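Local coordinates for periplasmic binding protein/LacI transcriptional regulator (PDB 3CTP) that probably acts as a LacI-family transcriptional repressor that binds DNA, with a sugar-binding core that holds D-xylulofuranose, at residues Q77-Y91 against I286-I298. Sequence-based numbering, arbitrary orientation.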
loop_
_atom_site.group_PDB
_atom_site.type_symbol
_atom_site.label_atom_id
_atom_site.label_comp_id
_atom_site.label_asym_id
_atom_site.label_seq_id
_atom_site.Cartn_x
_atom_site.Cartn_y
_atom_site.Cartn_z
ATOM N N GLN A 77 -5.583 2.758 3.104
ATOM C CA GLN A 77 -6.780 2.499 3.886
ATOM C C GLN A 77 -7.686 3.709 3.909
ATOM O O GLN A 77 -8.846 3.583 3.782
ATOM C CB GLN A 77 -6.428 2.141 5.311
ATOM C CG GLN A 77 -5.721 0.788 5.457
ATOM C CD GLN A 77 -5.280 0.502 6.865
ATOM O OE1 GLN A 77 -4.143 0.647 7.197
ATOM N NE2 GLN A 77 -6.185 0.054 7.661
ATOM N N MET A 78 -7.102 4.883 4.067
ATOM C CA MET A 78 -7.913 6.102 4.014
ATOM C C MET A 78 -8.631 6.202 2.668
ATOM O O MET A 78 -9.828 6.551 2.606
ATOM C CB MET A 78 -7.034 7.358 4.225
ATOM C CG MET A 78 -6.776 7.656 5.678
ATOM S SD MET A 78 -8.129 8.631 6.450
ATOM C CE MET A 78 -7.631 10.176 5.695
ATOM N N ALA A 79 -7.931 5.920 1.575
ATOM C CA ALA A 79 -8.564 6.025 0.253
ATOM C C ALA A 79 -9.709 5.021 0.131
ATOM O O ALA A 79 -10.752 5.333 -0.472
ATOM C CB ALA A 79 -7.529 5.771 -0.836
ATOM N N SER A 80 -9.520 3.814 0.672
ATOM C CA SER A 80 -10.609 2.822 0.598
ATOM C C SER A 80 -11.850 3.302 1.342
ATOM O O SER A 80 -12.975 3.109 0.880
ATOM C CB SER A 80 -10.162 1.479 1.187
ATOM O OG SER A 80 -9.130 0.889 0.372
ATOM N N VAL A 81 -11.655 3.886 2.520
ATOM C CA VAL A 81 -12.807 4.274 3.340
ATOM C C VAL A 81 -13.439 5.564 2.810
ATOM O O VAL A 81 -14.655 5.712 2.787
ATOM C CB VAL A 81 -12.423 4.365 4.821
ATOM C CG1 VAL A 81 -13.629 4.764 5.651
ATOM C CG2 VAL A 81 -11.854 3.011 5.296
ATOM N N ILE A 82 -12.621 6.526 2.359
ATOM C CA ILE A 82 -13.201 7.696 1.706
ATOM C C ILE A 82 -14.064 7.261 0.515
ATOM O O ILE A 82 -15.137 7.810 0.283
ATOM C CB ILE A 82 -12.099 8.650 1.245
ATOM C CG1 ILE A 82 -11.418 9.276 2.476
ATOM C CG2 ILE A 82 -12.679 9.753 0.392
ATOM C CD1 ILE A 82 -10.178 10.129 2.171
ATOM N N GLU A 83 -13.596 6.267 -0.249
ATOM C CA GLU A 83 -14.383 5.819 -1.397
ATOM C C GLU A 83 -15.756 5.312 -0.950
ATOM O O GLU A 83 -16.773 5.598 -1.590
ATOM C CB GLU A 83 -13.642 4.755 -2.217
ATOM C CG GLU A 83 -14.515 4.248 -3.378
ATOM C CD GLU A 83 -13.791 4.165 -4.700
ATOM O OE1 GLU A 83 -12.605 4.563 -4.787
ATOM O OE2 GLU A 83 -14.441 3.724 -5.676
ATOM N N GLU A 84 -15.798 4.602 0.164
ATOM C CA GLU A 84 -17.083 4.094 0.690
ATOM C C GLU A 84 -18.027 5.228 1.046
ATOM O O GLU A 84 -19.227 5.205 0.695
ATOM C CB GLU A 84 -16.851 3.248 1.945
ATOM C CG GLU A 84 -16.121 1.945 1.681
ATOM C CD GLU A 84 -17.009 0.851 1.068
ATOM O OE1 GLU A 84 -18.239 1.053 0.869
ATOM O OE2 GLU A 84 -16.455 -0.238 0.823
ATOM N N TYR A 85 -17.517 6.202 1.803
ATOM C CA TYR A 85 -18.357 7.323 2.171
ATOM C C TYR A 85 -18.775 8.162 0.974
ATOM O O TYR A 85 -19.899 8.689 0.945
ATOM C CB TYR A 85 -17.723 8.176 3.274
ATOM C CG TYR A 85 -17.777 7.513 4.627
ATOM C CD1 TYR A 85 -16.685 6.865 5.139
ATOM C CD2 TYR A 85 -18.955 7.519 5.385
ATOM C CE1 TYR A 85 -16.724 6.245 6.386
ATOM C CE2 TYR A 85 -19.000 6.892 6.648
ATOM C CZ TYR A 85 -17.878 6.252 7.123
ATOM O OH TYR A 85 -17.880 5.620 8.356
ATOM N N ALA A 86 -17.889 8.311 -0.013
ATOM C CA ALA A 86 -18.248 9.041 -1.237
ATOM C C ALA A 86 -19.367 8.315 -1.972
ATOM O O ALA A 86 -20.318 8.929 -2.439
ATOM C CB ALA A 86 -17.020 9.128 -2.155
ATOM N N LYS A 87 -19.245 6.996 -2.061
ATOM C CA LYS A 87 -20.276 6.194 -2.716
ATOM C C LYS A 87 -21.641 6.381 -2.032
ATOM O O LYS A 87 -22.673 6.467 -2.723
ATOM C CB LYS A 87 -19.852 4.728 -2.729
ATOM C CG LYS A 87 -20.906 3.812 -3.359
ATOM C CD LYS A 87 -20.322 2.419 -3.619
ATOM C CE LYS A 87 -20.177 1.664 -2.318
ATOM N NZ LYS A 87 -19.483 0.348 -2.527
ATOM N N ASN A 88 -21.666 6.430 -0.706
ATOM C CA ASN A 88 -22.939 6.661 -0.003
ATOM C C ASN A 88 -23.617 7.957 -0.458
ATOM O O ASN A 88 -24.854 8.075 -0.409
ATOM C CB ASN A 88 -22.712 6.749 1.506
ATOM C CG ASN A 88 -22.245 5.446 2.104
ATOM O OD1 ASN A 88 -22.159 4.432 1.419
ATOM N ND2 ASN A 88 -21.942 5.467 3.397
ATOM N N LYS A 89 -22.814 8.948 -0.854
ATOM C CA LYS A 89 -23.332 10.252 -1.267
ATOM C C LYS A 89 -23.554 10.332 -2.765
ATOM O O LYS A 89 -23.979 11.392 -3.262
ATOM C CB LYS A 89 -22.349 11.375 -0.869
ATOM C CG LYS A 89 -22.155 11.544 0.636
ATOM C CD LYS A 89 -23.320 12.342 1.236
ATOM C CE LYS A 89 -23.285 12.363 2.760
ATOM N NZ LYS A 89 -21.960 12.741 3.326
ATOM N N GLY A 90 -23.225 9.250 -3.486
ATOM C CA GLY A 90 -23.403 9.186 -4.929
ATOM C C GLY A 90 -22.214 9.583 -5.795
ATOM O O GLY A 90 -22.404 9.855 -6.985
ATOM N N TYR A 91 -20.996 9.549 -5.235
ATOM C CA TYR A 91 -19.794 9.960 -5.978
ATOM C C TYR A 91 -18.806 8.810 -6.143
ATOM O O TYR A 91 -18.682 7.945 -5.259
ATOM C CB TYR A 91 -19.070 11.093 -5.233
ATOM C CG TYR A 91 -19.849 12.378 -5.240
ATOM C CD1 TYR A 91 -19.605 13.347 -6.199
ATOM C CD2 TYR A 91 -20.863 12.602 -4.306
ATOM C CE1 TYR A 91 -20.317 14.532 -6.209
ATOM C CE2 TYR A 91 -21.593 13.759 -4.326
ATOM C CZ TYR A 91 -21.333 14.723 -5.277
ATOM O OH TYR A 91 -22.089 15.888 -5.268
ATOM N N ILE A 286 -9.716 6.443 11.125
ATOM C CA ILE A 286 -9.918 6.553 9.686
ATOM C C ILE A 286 -11.399 6.689 9.322
ATOM O O ILE A 286 -11.764 7.481 8.442
ATOM C CB ILE A 286 -9.278 5.335 8.962
ATOM C CG1 ILE A 286 -7.745 5.458 9.080
ATOM C CG2 ILE A 286 -9.689 5.300 7.512
ATOM C CD1 ILE A 286 -6.946 4.301 8.407
ATOM N N GLU A 287 -12.269 5.911 9.970
ATOM C CA GLU A 287 -13.691 6.015 9.618
ATOM C C GLU A 287 -14.230 7.421 9.901
ATOM O O GLU A 287 -14.972 8.002 9.073
ATOM C CB GLU A 287 -14.552 4.972 10.355
ATOM C CG GLU A 287 -14.287 3.548 9.885
ATOM C CD GLU A 287 -15.039 3.191 8.624
ATOM O OE1 GLU A 287 -16.096 3.809 8.354
ATOM O OE2 GLU A 287 -14.586 2.269 7.909
ATOM N N ALA A 288 -13.921 7.967 11.079
ATOM C CA ALA A 288 -14.389 9.325 11.393
ATOM C C ALA A 288 -13.761 10.371 10.465
ATOM O O ALA A 288 -14.428 11.338 10.058
ATOM C CB ALA A 288 -14.093 9.684 12.855
ATOM N N LEU A 289 -12.475 10.220 10.155
ATOM C CA LEU A 289 -11.825 11.178 9.249
ATOM C C LEU A 289 -12.492 11.144 7.882
ATOM O O LEU A 289 -12.794 12.189 7.303
ATOM C CB LEU A 289 -10.347 10.829 9.070
ATOM C CG LEU A 289 -9.487 11.088 10.304
ATOM C CD1 LEU A 289 -8.153 10.341 10.153
ATOM C CD2 LEU A 289 -9.237 12.603 10.484
ATOM N N ALA A 290 -12.707 9.932 7.354
ATOM C CA ALA A 290 -13.275 9.799 6.013
ATOM C C ALA A 290 -14.697 10.317 5.972
ATOM O O ALA A 290 -15.100 11.013 5.039
ATOM C CB ALA A 290 -13.224 8.305 5.586
ATOM N N TYR A 291 -15.492 9.946 6.975
ATOM C CA TYR A 291 -16.849 10.446 7.074
ATOM C C TYR A 291 -16.870 11.970 7.048
ATOM O O TYR A 291 -17.654 12.599 6.306
ATOM C CB TYR A 291 -17.510 9.937 8.375
ATOM C CG TYR A 291 -18.826 10.617 8.699
ATOM C CD1 TYR A 291 -19.998 10.187 8.126
ATOM C CD2 TYR A 291 -18.875 11.695 9.573
ATOM C CE1 TYR A 291 -21.209 10.824 8.401
ATOM C CE2 TYR A 291 -20.089 12.328 9.873
ATOM C CZ TYR A 291 -21.240 11.875 9.278
ATOM O OH TYR A 291 -22.446 12.485 9.570
ATOM N N THR A 292 -16.007 12.567 7.855
ATOM C CA THR A 292 -15.996 14.016 8.034
ATOM C C THR A 292 -15.564 14.721 6.751
ATOM O O THR A 292 -16.154 15.701 6.342
ATOM C CB THR A 292 -15.084 14.365 9.218
ATOM O OG1 THR A 292 -15.666 13.774 10.391
ATOM C CG2 THR A 292 -14.958 15.893 9.418
ATOM N N ILE A 293 -14.513 14.195 6.115
ATOM C CA ILE A 293 -14.009 14.808 4.899
ATOM C C ILE A 293 -15.120 14.828 3.849
ATOM O O ILE A 293 -15.362 15.853 3.186
ATOM C CB ILE A 293 -12.811 13.984 4.388
ATOM C CG1 ILE A 293 -11.586 14.185 5.293
ATOM C CG2 ILE A 293 -12.515 14.271 2.927
ATOM C CD1 ILE A 293 -10.429 13.186 5.033
ATOM N N ILE A 294 -15.814 13.694 3.692
ATOM C CA ILE A 294 -16.859 13.633 2.675
ATOM C C ILE A 294 -18.074 14.494 3.066
ATOM O O ILE A 294 -18.640 15.210 2.237
ATOM C CB ILE A 294 -17.250 12.182 2.430
ATOM C CG1 ILE A 294 -16.113 11.485 1.686
ATOM C CG2 ILE A 294 -18.572 12.105 1.654
ATOM C CD1 ILE A 294 -15.834 12.043 0.292
ATOM N N GLU A 295 -18.485 14.443 4.327
ATOM C CA GLU A 295 -19.610 15.264 4.763
ATOM C C GLU A 295 -19.355 16.718 4.465
ATOM O O GLU A 295 -20.233 17.410 3.954
ATOM C CB GLU A 295 -19.837 15.130 6.269
ATOM C CG GLU A 295 -20.598 13.891 6.702
ATOM C CD GLU A 295 -21.974 13.769 6.074
ATOM O OE1 GLU A 295 -22.827 14.683 6.246
ATOM O OE2 GLU A 295 -22.196 12.751 5.424
ATOM N N LEU A 296 -18.156 17.196 4.783
ATOM C CA LEU A 296 -17.860 18.624 4.622
ATOM C C LEU A 296 -17.696 18.973 3.142
ATOM O O LEU A 296 -18.170 20.020 2.680
ATOM C CB LEU A 296 -16.602 18.998 5.398
ATOM C CG LEU A 296 -16.744 18.841 6.903
ATOM C CD1 LEU A 296 -15.399 19.051 7.603
ATOM C CD2 LEU A 296 -17.783 19.868 7.437
ATOM N N LEU A 297 -17.017 18.119 2.380
ATOM C CA LEU A 297 -16.878 18.429 0.953
ATOM C C LEU A 297 -18.257 18.525 0.292
ATOM O O LEU A 297 -18.510 19.416 -0.537
ATOM C CB LEU A 297 -15.997 17.359 0.252
ATOM C CG LEU A 297 -15.727 17.633 -1.230
ATOM C CD1 LEU A 297 -14.967 18.939 -1.398
ATOM C CD2 LEU A 297 -14.947 16.444 -1.835
ATOM N N ILE A 298 -19.170 17.635 0.663
ATOM C CA ILE A 298 -20.501 17.673 0.062
ATOM C C ILE A 298 -21.250 18.965 0.457
ATOM O O ILE A 298 -21.997 19.542 -0.341
ATOM C CB ILE A 298 -21.316 16.446 0.465
ATOM C CG1 ILE A 298 -20.817 15.186 -0.236
ATOM C CG2 ILE A 298 -22.819 16.676 0.214
ATOM C CD1 ILE A 298 -20.737 15.315 -1.698
#
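One face of the Tyr-85 ring is covered by the backbone of Tyr-291, whose CA stands 3.8 Å from the ring plane, over its centre. Tyr-291 CB makes a CH-pi contact with that face, 4.0 Å from the centroid, and the Tyr-291 ring turns its edge toward it, an offset edge-to-face pair with planes at 76°. Glu-295 CG lies over one face of the Tyr-291 ring, 3.3 Å above its plane and offset toward the rim. Near the Tyr-85 ring plane are Val-81 CG1 and Glu-287 OE1; the latter accepts a short 2.5 Å hydrogen bond from Tyr-85 OH, met nearly along the C-O axis. A bend at chi2 (-82°) brings the Glu-287 carboxylate back to the hydroxyl. Tyr-85 is thus a knob in the hole formed by Glu-287, Ala-290, Tyr-291 and Ile-294; an alanine here would probably leave Glu-287 OE1 without its hydroxyl donor and Tyr-291 without an aromatic face. Ala-290 CB meets Val-81 CG1 at 3.6 Å and Ile-82 CG1 at 3.7 Å, a small side chain where the CA atoms of Ile-82 and Ala-290 come within 4.8 Å. Ile-294 CD1 touches both Ile-82 CG2 and Ala-86 CB. Segments 77-88 and 286-298 cross at -45°. Helices 73-88 and 286-302 pack on the seven-stranded sheet of one of the two lobes enclosing the sugar, Ile-82 reaching strand 62-67 and Leu-289 strands 151-154 and 311-318.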